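Putative uncharacterized protein (Bacteroides vulgatus, PDB 4F7A) probably binds glycans, perhaps mucin O-glycans, as a SusD/RagB-type outer-membrane lipoprotein built around TPR-like helices. Local coordinates at residues T73-E78 and Q454-N459; I135-F140 and Y155-D160; E144-D149 and Y485-T490; P448-V453 and D465-R470. All blocks are in the same frame, centred on the assembly; numbering follows the deposited sequence.

Contact 1. Residues T73-E78 and Q454-N459; sequences TVYALE and QTNNSN
The carbonyl O of Val74 takes the backbone N-H of Asn457 in a bond of 2.7 Å, the angle at the hydrogen being 159°. The bond ties the loop before helix 79-82 to an Asx turn in the long loop that follows helix 435-445. In that turn Asn456 OD1 accepts the backbone N of Ser458 at 3.0 Å, in the carbonyl plane. The side chain of Asn456 leaves its backbone away from 73-78, but with CG anti to the backbone N (chi1 -177°) its amide swings back to the edge of the Tyr75 ring. There OD1 lies in the ring plane and ND2 is 3.9 Å from Tyr75 CD2, the two planes being almost perpendicular. ND2 also donates to Ile462 O and Thr464 OG1, which fix the rotation of the amide.

Val74 runs side by side with Thr455 and Asn457, both pointing the same way as it does. Its CG1 rests 4.0 Å from Thr455 CB, while CG2 leans on the Asn457 side chain. Tyr75 follows with a left-handed backbone conformation and packs its CB 3.8 Å from Ser458 CB. Beyond the contact, Tyr75 OH bonds to Ile468 N, and the ring touches Val453. Ala76 CB lies against Asn457 O. Thr455 O, buried here, finds no hydrogen-bond partner; its closest approach from 73-78 is a CA-H...O contact from Val74 CA at 3.4 Å, at best weak compensation.

Contact 2. Residues I135-F140 and Y155-D160; sequences IVYSKF and YKAFFD
This is an apolar, largely buried contact with an edge-to-face aromatic pair at its centre, joining the loop that leaves helix 111-132 to the flank of helix 151-174, the helix that follows that loop. Phe158 turns its edge to the face of Tyr137: the ring centroids are 4.9 Å apart, the planes stand at 80°, and Phe158 CE1 sits 3.6 Å above the centre of the Tyr137 ring. Tyr137 CG is anti to the backbone N (chi1 -171°), which carries the ring out from the chain and toward the helix. Two consecutive helix residues meet the ring, for Ala157 CB lies at its edge, 3.7 Å from Tyr137 CD2. Ala157 CB also packs on Ser138 CB at 4.0 Å, and Ile135 CD1 reaches Phe158 CZ at 4.3 Å.

Tyr137 starts a type I beta turn, closed by Phe140 N bonding to Tyr137 O. Its hydroxyl bonds to Asp161 OD2, one residue past the segment, and Ser138 OG to Asp149 OD1. A leucine in place of Tyr137 would probably leave the Phe158 edge without an aromatic face and Asp161 without its hydroxyl partner.

Within its own helix Phe158 sets CD2 over the Tyr155 ring. Helix 111-132 meets Tyr137 through Lys121, Val122 and Met125, while Leu207 of helix 193-210 touches Phe158.

Contact 3. Residues E144-D149 and Y485-T490; sequences ETNSVD and YKNLCT
Two asparagine amides, Asn146 and Asn487, lie stacked 24° from parallel, and no direct hydrogen bond joins them: Asn146 OD1 and Asn487 ND2 are 3.5 Å apart but badly aligned for one. Water makes the polar links instead. Asn487 ND2 donates to water 1, which lies by Thr145 O, and at 2.9 Å to water 3, which in turn donates to Ser147 OG. Water 2 takes a proton from Asn146 ND2 and gives one to Asn487 O at 2.7 Å.

OD1 of Asn146 is occupied within its own loop, accepting Val148 N at 2.9 Å in an Asx turn. With alanine in place of Asn146, Val148 N would probably lose this acceptor, and Asn487 its stacked amide and the route through water 2.

Further along the loop the contact turns apolar. Val148 crosses Leu488 at about a right angle, its CG2 3.6 Å from Leu488 CD2, while the same methyl touches Asn487 CB at 3.8 Å.

The loop between helices 111-132 and 151-174 is thus laid against helix 482-492, where Val148 also meets Gln484 and Ala491, and Leu488 reaches Phe473 in the loop before helix 475-480.

Contact 4. Residues P448-V453 and D465-R470; sequences PKLFKV and DIMIRR
One direct polar bond spans the contact: Lys452 NZ donates to the backbone O of Asp465 at 2.9 Å, arriving in the carbonyl plane on a lone pair. The lysine chain is bent at chi2 (-59°) and then runs extended, so that the ammonium crosses to segment 465-470. Its charge also lies 4.6 Å from Asp465 OD1, too far for a salt bridge but near enough that some electrostatic attraction is likely. Asp465 OD1 comes closest to the lysine's carbon chain, 3.6 Å from Lys452 CE.

The van der Waals part centres on Met467, here a selenomethionine. It crosses Lys452 at about a right angle, with SE 3.8 Å from Lys452 CD and 3.7 Å from NZ. A bend at chi3 (71°) turns the terminal methyl toward 448-453, where CE makes an apolar contact with Leu450 CB at 3.9 Å and lies 3.6 Å from Phe451 O. Gln442 of helix 435-445 touches both Leu450 and Met467.

Within 465-470, Arg469 NE donates to Met467 O from well above the carbonyl plane; outside it, NH1 makes a salt bridge to Asp505.

Both segments belong to the single long connection between helices 435-445 and 475-480, which doubles back on itself here without forming strands. A bound sodium ion lies about 4 Å from the Asp465 side chain. Such long irregular excursions from a helical TPR-like core are a feature of SusD-like proteins.

In the fold
Contacts 1 and 4 share the long loop after helix 435-445 and touch each other through Tyr75. Contacts 2 and 3 likewise share the loop after helix 111-132, where Ser138 meets Asp149 and Lys139 reaches the carbonyl groups of Asn146 and Val148. The pairs lie apart, the centres of contacts 1 and 2 being about 32 Å from each other. Contact 2 is the most buried and wholly apolar across its segments. The other three are partly buried: contact 3 combines water bridges with Val148–Leu488 packing, contact 1 relies on a backbone bond, contact 4 on a lysine and a selenomethionine. Loop meets helix in contacts 2 and 3, loop meets loop in 1 and 4.

Contact 1. Residues T73-E78 and Q454-N459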
# COMPACT_ATOMS: atom_id res chain seq x y z
N THR A 73 -12.48 -12.72 5.63
CA THR A 73 -11.51 -13.24 6.58
C THR A 73 -11.25 -14.74 6.38
O THR A 73 -10.12 -15.20 6.60
CB THR A 73 -11.90 -12.90 8.05
OG1 THR A 73 -10.78 -13.18 8.91
CG2 THR A 73 -13.16 -13.66 8.53
N VAL A 74 -12.28 -15.49 5.98
CA VAL A 74 -12.14 -16.94 5.70
C VAL A 74 -12.07 -17.21 4.20
O VAL A 74 -12.32 -18.33 3.73
CB VAL A 74 -13.27 -17.78 6.34
CG1 VAL A 74 -13.16 -17.80 7.85
CG2 VAL A 74 -14.72 -17.29 5.87
N TYR A 75 -11.66 -16.20 3.44
CA TYR A 75 -11.48 -16.33 2.00
C TYR A 75 -12.77 -16.67 1.24
O TYR A 75 -12.70 -17.19 0.13
CB TYR A 75 -10.38 -17.34 1.62
CG TYR A 75 -8.94 -16.97 1.94
CD1 TYR A 75 -8.53 -15.65 2.17
CD2 TYR A 75 -7.97 -17.95 1.97
CE1 TYR A 75 -7.20 -15.34 2.42
CE2 TYR A 75 -6.64 -17.65 2.23
CZ TYR A 75 -6.26 -16.36 2.45
OH TYR A 75 -4.94 -16.11 2.69
N ALA A 76 -13.93 -16.40 1.84
CA ALA A 76 -15.21 -16.46 1.11
C ALA A 76 -15.46 -15.04 0.63
O ALA A 76 -16.13 -14.25 1.27
CB ALA A 76 -16.34 -16.96 2.02
N LEU A 77 -14.83 -14.68 -0.48
CA LEU A 77 -14.70 -13.28 -0.82
C LEU A 77 -16.06 -12.69 -1.17
O LEU A 77 -16.82 -13.26 -1.94
CB LEU A 77 -13.72 -13.09 -1.97
CG LEU A 77 -12.27 -13.53 -1.74
CD1 LEU A 77 -11.41 -13.17 -2.91
CD2 LEU A 77 -11.67 -12.88 -0.48
N GLU A 78 -16.36 -11.54 -0.57
CA GLU A 78 -17.60 -10.82 -0.78
C GLU A 78 -17.46 -9.90 -2.01
O GLU A 78 -16.68 -8.94 -2.01
CB GLU A 78 -17.93 -10.02 0.48
CG GLU A 78 -19.29 -9.35 0.49
CD GLU A 78 -20.45 -10.33 0.51
OE1 GLU A 78 -20.27 -11.53 0.85
OE2 GLU A 78 -21.56 -9.88 0.17
N GLN A 454 -7.26 -19.60 9.53
CA GLN A 454 -7.55 -20.81 10.31
C GLN A 454 -8.57 -21.68 9.59
O GLN A 454 -8.50 -22.91 9.65
CB GLN A 454 -8.04 -20.42 11.70
CG GLN A 454 -7.06 -19.51 12.43
CD GLN A 454 -7.10 -19.67 13.92
OE1 GLN A 454 -8.05 -20.23 14.47
NE2 GLN A 454 -6.07 -19.17 14.60
N THR A 455 -9.52 -21.01 8.92
CA THR A 455 -10.56 -21.66 8.12
C THR A 455 -10.55 -21.05 6.71
O THR A 455 -10.53 -19.82 6.56
CB THR A 455 -11.94 -21.48 8.76
OG1 THR A 455 -11.99 -22.19 10.01
CG2 THR A 455 -13.08 -21.96 7.82
N ASN A 456 -10.58 -21.91 5.71
CA ASN A 456 -10.50 -21.51 4.30
C ASN A 456 -11.78 -21.94 3.60
O ASN A 456 -11.92 -23.09 3.24
CB ASN A 456 -9.25 -22.12 3.65
CG ASN A 456 -9.06 -21.69 2.20
OD1 ASN A 456 -10.02 -21.34 1.51
ND2 ASN A 456 -7.82 -21.80 1.70
N ASN A 457 -12.71 -21.00 3.44
CA ASN A 457 -14.00 -21.29 2.80
C ASN A 457 -14.04 -20.76 1.37
O ASN A 457 -15.10 -20.35 0.88
CB ASN A 457 -15.15 -20.70 3.63
CG ASN A 457 -15.44 -21.53 4.89
OD1 ASN A 457 -14.95 -22.65 5.03
ND2 ASN A 457 -16.25 -20.98 5.80
N SER A 458 -12.90 -20.84 0.68
CA SER A 458 -12.80 -20.33 -0.70
C SER A 458 -13.26 -21.34 -1.76
O SER A 458 -13.09 -21.10 -2.96
CB SER A 458 -11.35 -19.95 -0.98
OG SER A 458 -10.58 -21.11 -1.19
N ASN A 459 -13.79 -22.48 -1.32
CA ASN A 459 -14.24 -23.53 -2.25
C ASN A 459 -13.08 -24.00 -3.15
O ASN A 459 -13.28 -24.27 -4.33
CB ASN A 459 -15.42 -23.03 -3.11
CG ASN A 459 -16.18 -24.16 -3.77
OD1 ASN A 459 -16.24 -25.28 -3.25
ND2 ASN A 459 -16.79 -23.88 -4.94

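Contact 2. Residues I135-F140 and Y155-D160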
# COMPACT_ATOMS: atom_id res chain seq x y z
N ILE A 135 -5.60 -4.12 -15.94
CA ILE A 135 -6.47 -2.96 -15.73
C ILE A 135 -6.66 -2.23 -17.04
O ILE A 135 -6.01 -2.54 -18.05
CB ILE A 135 -5.89 -1.99 -14.68
CG1 ILE A 135 -4.54 -1.40 -15.11
CG2 ILE A 135 -5.76 -2.70 -13.27
CD1 ILE A 135 -4.07 -0.15 -14.25
N VAL A 136 -7.55 -1.24 -17.04
CA VAL A 136 -7.64 -0.29 -18.12
C VAL A 136 -6.77 0.92 -17.76
O VAL A 136 -7.01 1.59 -16.73
CB VAL A 136 -9.11 0.15 -18.39
CG1 VAL A 136 -9.14 1.21 -19.47
CG2 VAL A 136 -9.97 -1.04 -18.80
N TYR A 137 -5.75 1.19 -18.58
CA TYR A 137 -4.84 2.30 -18.30
C TYR A 137 -4.32 2.95 -19.56
O TYR A 137 -4.82 4.03 -19.94
CB TYR A 137 -3.69 1.83 -17.39
CG TYR A 137 -2.84 2.96 -16.88
CD1 TYR A 137 -3.26 3.75 -15.82
CD2 TYR A 137 -1.61 3.25 -17.47
CE1 TYR A 137 -2.50 4.84 -15.39
CE2 TYR A 137 -0.83 4.32 -17.02
CZ TYR A 137 -1.29 5.10 -15.97
OH TYR A 137 -0.54 6.15 -15.50
N SER A 138 -3.37 2.32 -20.25
CA SER A 138 -2.73 2.99 -21.40
C SER A 138 -3.73 3.27 -22.51
O SER A 138 -3.55 4.21 -23.31
CB SER A 138 -1.53 2.19 -21.93
OG SER A 138 -1.97 1.07 -22.67
N LYS A 139 -4.81 2.50 -22.58
CA LYS A 139 -5.79 2.69 -23.64
C LYS A 139 -7.06 3.43 -23.21
O LYS A 139 -8.00 3.57 -23.98
CB LYS A 139 -6.11 1.35 -24.29
CG LYS A 139 -4.85 0.77 -24.96
CD LYS A 139 -5.08 -0.58 -25.63
CE LYS A 139 -5.13 -1.71 -24.61
NZ LYS A 139 -5.23 -3.12 -25.23
N PHE A 140 -7.08 3.93 -21.98
CA PHE A 140 -8.25 4.65 -21.48
C PHE A 140 -8.58 5.85 -22.38
O PHE A 140 -7.70 6.59 -22.80
CB PHE A 140 -8.04 5.12 -20.05
CG PHE A 140 -9.27 5.75 -19.43
CD1 PHE A 140 -10.27 4.96 -18.87
CD2 PHE A 140 -9.42 7.13 -19.42
CE1 PHE A 140 -11.41 5.53 -18.30
CE2 PHE A 140 -10.55 7.72 -18.85
CZ PHE A 140 -11.55 6.92 -18.29
N TYR A 155 2.52 -1.62 -16.00
CA TYR A 155 3.82 -1.22 -15.39
C TYR A 155 4.71 -0.44 -16.36
O TYR A 155 5.27 0.61 -16.03
CB TYR A 155 4.55 -2.43 -14.78
CG TYR A 155 4.20 -2.54 -13.30
CD1 TYR A 155 2.97 -3.04 -12.88
CD2 TYR A 155 5.09 -2.11 -12.33
CE1 TYR A 155 2.63 -3.10 -11.51
CE2 TYR A 155 4.76 -2.20 -10.96
CZ TYR A 155 3.53 -2.66 -10.57
OH TYR A 155 3.23 -2.70 -9.22
N LYS A 156 4.82 -0.92 -17.59
CA LYS A 156 5.61 -0.21 -18.58
C LYS A 156 5.00 1.18 -18.81
O LYS A 156 5.73 2.15 -18.92
CB LYS A 156 5.73 -1.03 -19.87
CG LYS A 156 6.70 -2.21 -19.66
CD LYS A 156 6.95 -3.06 -20.91
CE LYS A 156 7.94 -4.18 -20.59
NZ LYS A 156 8.19 -5.08 -21.76
N ALA A 157 3.68 1.28 -18.88
CA ALA A 157 3.06 2.60 -19.06
C ALA A 157 3.34 3.50 -17.83
O ALA A 157 3.58 4.71 -17.98
CB ALA A 157 1.55 2.47 -19.32
N PHE A 158 3.35 2.92 -16.63
CA PHE A 158 3.67 3.71 -15.43
C PHE A 158 5.07 4.29 -15.53
O PHE A 158 5.28 5.48 -15.25
CB PHE A 158 3.62 2.89 -14.14
CG PHE A 158 2.30 2.30 -13.82
CD1 PHE A 158 1.11 2.86 -14.24
CD2 PHE A 158 2.25 1.18 -13.01
CE1 PHE A 158 -0.09 2.28 -13.91
CE2 PHE A 158 1.06 0.62 -12.67
CZ PHE A 158 -0.12 1.18 -13.13
N PHE A 159 6.05 3.47 -15.92
CA PHE A 159 7.42 3.96 -16.02
C PHE A 159 7.54 5.03 -17.09
O PHE A 159 8.27 6.01 -16.89
CB PHE A 159 8.41 2.83 -16.31
CG PHE A 159 8.61 1.86 -15.15
CD1 PHE A 159 9.05 2.29 -13.91
CD2 PHE A 159 8.38 0.50 -15.34
CE1 PHE A 159 9.22 1.39 -12.85
CE2 PHE A 159 8.57 -0.41 -14.32
CZ PHE A 159 8.98 0.03 -13.05
N ASP A 160 6.83 4.86 -18.21
CA ASP A 160 6.75 5.88 -19.28
C ASP A 160 6.14 7.19 -18.76
O ASP A 160 6.63 8.29 -19.05
CB ASP A 160 5.90 5.37 -20.45
CG ASP A 160 6.61 4.32 -21.31
OD1 ASP A 160 7.86 4.23 -21.28
OD2 ASP A 160 5.91 3.60 -22.04

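Contact 3. Residues E144-D149 and Y485-T490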
# COMPACT_ATOMS: atom_id res chain seq x y z
N GLU A 144 -10.25 1.89 -28.29
CA GLU A 144 -9.67 0.76 -29.01
C GLU A 144 -10.53 -0.46 -28.79
O GLU A 144 -11.31 -0.51 -27.83
CB GLU A 144 -8.23 0.50 -28.58
CG GLU A 144 -7.34 1.70 -28.86
CD GLU A 144 -5.90 1.35 -29.10
OE1 GLU A 144 -5.57 0.14 -29.19
OE2 GLU A 144 -5.09 2.29 -29.20
N THR A 145 -10.38 -1.42 -29.68
CA THR A 145 -11.14 -2.67 -29.65
C THR A 145 -11.00 -3.38 -28.31
O THR A 145 -11.99 -3.77 -27.71
CB THR A 145 -10.63 -3.65 -30.72
OG1 THR A 145 -10.55 -2.98 -31.99
CG2 THR A 145 -11.55 -4.86 -30.84
N ASN A 146 -9.75 -3.53 -27.85
CA ASN A 146 -9.45 -4.13 -26.55
C ASN A 146 -8.87 -3.04 -25.63
O ASN A 146 -7.80 -2.49 -25.90
CB ASN A 146 -8.47 -5.32 -26.71
CG ASN A 146 -8.22 -6.07 -25.41
OD1 ASN A 146 -8.43 -5.53 -24.31
ND2 ASN A 146 -7.78 -7.31 -25.52
N SER A 147 -9.62 -2.73 -24.57
CA SER A 147 -9.28 -1.63 -23.66
C SER A 147 -8.26 -2.01 -22.57
O SER A 147 -7.81 -1.15 -21.79
CB SER A 147 -10.58 -1.20 -22.96
OG SER A 147 -11.24 -2.36 -22.38
N VAL A 148 -7.90 -3.28 -22.51
CA VAL A 148 -7.19 -3.83 -21.36
C VAL A 148 -5.67 -3.82 -21.54
O VAL A 148 -5.14 -4.21 -22.60
CB VAL A 148 -7.67 -5.28 -21.09
CG1 VAL A 148 -6.79 -5.98 -20.02
CG2 VAL A 148 -9.12 -5.26 -20.64
N ASP A 149 -4.96 -3.38 -20.50
CA ASP A 149 -3.52 -3.62 -20.38
C ASP A 149 -3.28 -4.87 -19.54
O ASP A 149 -3.83 -4.98 -18.45
CB ASP A 149 -2.81 -2.51 -19.60
CG ASP A 149 -2.72 -1.21 -20.32
OD1 ASP A 149 -3.02 -1.14 -21.54
OD2 ASP A 149 -2.32 -0.23 -19.64
N TYR A 485 -14.65 -7.84 -19.61
CA TYR A 485 -14.38 -8.85 -18.59
C TYR A 485 -13.63 -10.04 -19.21
O TYR A 485 -12.65 -10.54 -18.63
CB TYR A 485 -15.67 -9.32 -17.93
CG TYR A 485 -15.43 -10.40 -16.92
CD1 TYR A 485 -14.74 -10.12 -15.74
CD2 TYR A 485 -15.86 -11.70 -17.15
CE1 TYR A 485 -14.49 -11.12 -14.81
CE2 TYR A 485 -15.61 -12.73 -16.20
CZ TYR A 485 -14.92 -12.42 -15.03
OH TYR A 485 -14.66 -13.40 -14.09
N LYS A 486 -14.07 -10.48 -20.38
CA LYS A 486 -13.37 -11.55 -21.09
C LYS A 486 -11.92 -11.14 -21.37
O LYS A 486 -10.99 -11.94 -21.16
CB LYS A 486 -14.07 -11.91 -22.39
CG LYS A 486 -13.26 -12.96 -23.22
CD LYS A 486 -13.85 -13.21 -24.58
CE LYS A 486 -13.80 -11.98 -25.49
NZ LYS A 486 -14.25 -12.32 -26.89
N ASN A 487 -11.72 -9.91 -21.84
CA ASN A 487 -10.37 -9.40 -22.11
C ASN A 487 -9.47 -9.29 -20.88
O ASN A 487 -8.25 -9.52 -20.99
CB ASN A 487 -10.42 -8.05 -22.83
CG ASN A 487 -10.98 -8.17 -24.23
OD1 ASN A 487 -10.97 -9.26 -24.82
ND2 ASN A 487 -11.51 -7.05 -24.76
N LEU A 488 -10.06 -8.92 -19.75
CA LEU A 488 -9.35 -8.86 -18.49
C LEU A 488 -8.91 -10.27 -18.07
O LEU A 488 -7.77 -10.47 -17.66
CB LEU A 488 -10.22 -8.23 -17.40
CG LEU A 488 -10.42 -6.72 -17.47
CD1 LEU A 488 -11.60 -6.30 -16.56
CD2 LEU A 488 -9.12 -5.97 -17.08
N CYS A 489 -9.82 -11.24 -18.18
CA CYS A 489 -9.52 -12.63 -17.91
C CYS A 489 -8.41 -13.21 -18.79
O CYS A 489 -7.48 -13.86 -18.28
CB CYS A 489 -10.79 -13.49 -18.04
SG CYS A 489 -11.92 -13.19 -16.65
N THR A 490 -8.49 -12.94 -20.09
CA THR A 490 -7.40 -13.30 -21.02
C THR A 490 -6.06 -12.71 -20.60
O THR A 490 -5.04 -13.43 -20.55
CB THR A 490 -7.75 -12.88 -22.45
OG1 THR A 490 -8.97 -13.54 -22.81
CG2 THR A 490 -6.62 -13.26 -23.47
O HOH W 1 -12.31 -6.80 -27.57
O HOH W 2 -6.91 -9.10 -23.31
O HOH W 3 -12.19 -4.40 -23.79

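Contact 4. Residues P448-V453 and D465-R470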
# COMPACT_ATOMS: atom_id res chain seq x y z
N PRO A 448 6.21 -10.01 5.22
CA PRO A 448 6.53 -10.89 6.33
C PRO A 448 5.71 -12.17 6.26
O PRO A 448 4.74 -12.24 5.48
CB PRO A 448 6.11 -10.08 7.56
CG PRO A 448 4.98 -9.23 7.05
CD PRO A 448 5.35 -8.89 5.62
N LYS A 449 6.11 -13.16 7.07
CA LYS A 449 5.42 -14.47 7.10
C LYS A 449 4.15 -14.38 7.94
O LYS A 449 4.12 -14.76 9.13
CB LYS A 449 6.38 -15.53 7.63
CG LYS A 449 7.57 -15.73 6.76
CD LYS A 449 8.37 -16.98 7.25
CE LYS A 449 9.69 -17.12 6.54
NZ LYS A 449 10.40 -18.28 7.10
N LEU A 450 3.11 -13.87 7.31
CA LEU A 450 1.80 -13.74 7.91
C LEU A 450 1.24 -15.10 8.35
O LEU A 450 1.38 -16.11 7.65
CB LEU A 450 0.81 -13.12 6.90
CG LEU A 450 1.08 -11.70 6.34
CD1 LEU A 450 -0.08 -11.28 5.40
CD2 LEU A 450 1.28 -10.66 7.42
N PHE A 451 0.58 -15.11 9.51
CA PHE A 451 -0.20 -16.25 9.92
C PHE A 451 -1.22 -16.58 8.84
O PHE A 451 -1.87 -15.68 8.30
CB PHE A 451 -0.97 -15.97 11.22
CG PHE A 451 -0.11 -15.90 12.45
CD1 PHE A 451 0.59 -17.01 12.88
CD2 PHE A 451 -0.05 -14.74 13.20
CE1 PHE A 451 1.36 -16.98 14.00
CE2 PHE A 451 0.73 -14.67 14.33
CZ PHE A 451 1.44 -15.80 14.75
N LYS A 452 -1.38 -17.88 8.57
CA LYS A 452 -2.39 -18.37 7.60
C LYS A 452 -3.80 -18.39 8.17
O LYS A 452 -3.98 -18.52 9.37
CB LYS A 452 -2.07 -19.80 7.16
CG LYS A 452 -0.59 -20.11 6.86
CD LYS A 452 0.03 -19.26 5.77
CE LYS A 452 1.42 -19.79 5.39
NZ LYS A 452 2.07 -19.02 4.30
N VAL A 453 -4.80 -18.31 7.30
CA VAL A 453 -6.18 -18.36 7.73
C VAL A 453 -6.46 -19.66 8.47
O VAL A 453 -5.93 -20.70 8.12
CB VAL A 453 -7.21 -18.14 6.57
CG1 VAL A 453 -7.00 -16.78 5.92
CG2 VAL A 453 -7.16 -19.30 5.54
N ASP A 465 -1.79 -22.14 2.36
CA ASP A 465 -0.36 -21.85 2.49
C ASP A 465 0.19 -20.83 1.47
O ASP A 465 0.99 -19.95 1.83
CB ASP A 465 0.46 -23.15 2.47
CG ASP A 465 0.40 -23.89 3.82
OD1 ASP A 465 0.33 -23.21 4.86
OD2 ASP A 465 0.41 -25.14 3.83
N ILE A 466 -0.23 -20.90 0.20
CA ILE A 466 0.20 -19.89 -0.76
C ILE A 466 -0.38 -18.52 -0.33
O ILE A 466 0.28 -17.49 -0.45
CB ILE A 466 -0.18 -20.26 -2.19
CG1 ILE A 466 0.64 -21.49 -2.63
CG2 ILE A 466 0.05 -19.10 -3.15
CD1 ILE A 466 0.03 -22.22 -3.84
N MSE A 467 -1.61 -18.56 0.16
CA MSE A 467 -2.38 -17.41 0.60
C MSE A 467 -2.98 -16.66 -0.60
O MSE A 467 -2.61 -16.91 -1.78
CB MSE A 467 -1.58 -16.47 1.51
CG MSE A 467 -0.79 -17.18 2.60
SE MSE A 467 0.07 -15.95 3.83
CE MSE A 467 -1.56 -15.35 4.72
N ILE A 468 -3.90 -15.76 -0.29
CA ILE A 468 -4.60 -14.98 -1.31
C ILE A 468 -3.59 -14.19 -2.16
O ILE A 468 -2.61 -13.61 -1.63
CB ILE A 468 -5.71 -14.09 -0.66
CG1 ILE A 468 -6.51 -13.37 -1.74
CG2 ILE A 468 -5.14 -13.07 0.37
CD1 ILE A 468 -7.78 -12.64 -1.18
N ARG A 469 -3.81 -14.21 -3.47
CA ARG A 469 -2.87 -13.64 -4.44
C ARG A 469 -3.34 -12.32 -5.06
O ARG A 469 -2.54 -11.59 -5.63
CB ARG A 469 -2.65 -14.63 -5.58
CG ARG A 469 -2.04 -15.98 -5.20
CD ARG A 469 -0.57 -15.84 -4.76
NE ARG A 469 -0.44 -15.59 -3.33
CZ ARG A 469 0.59 -14.98 -2.75
NH1 ARG A 469 1.56 -14.44 -3.49
NH2 ARG A 469 0.64 -14.86 -1.41
N ARG A 470 -4.65 -12.07 -5.01
CA ARG A 470 -5.27 -10.96 -5.70
C ARG A 470 -6.74 -10.91 -5.31
O ARG A 470 -7.26 -11.84 -4.69
CB ARG A 470 -5.17 -11.12 -7.22
CG ARG A 470 -5.97 -12.31 -7.79
CD ARG A 470 -5.79 -12.49 -9.26
NE ARG A 470 -6.51 -11.50 -10.05
CZ ARG A 470 -7.78 -11.61 -10.46
NH1 ARG A 470 -8.53 -12.67 -10.17
NH2 ARG A 470 -8.30 -10.64 -11.22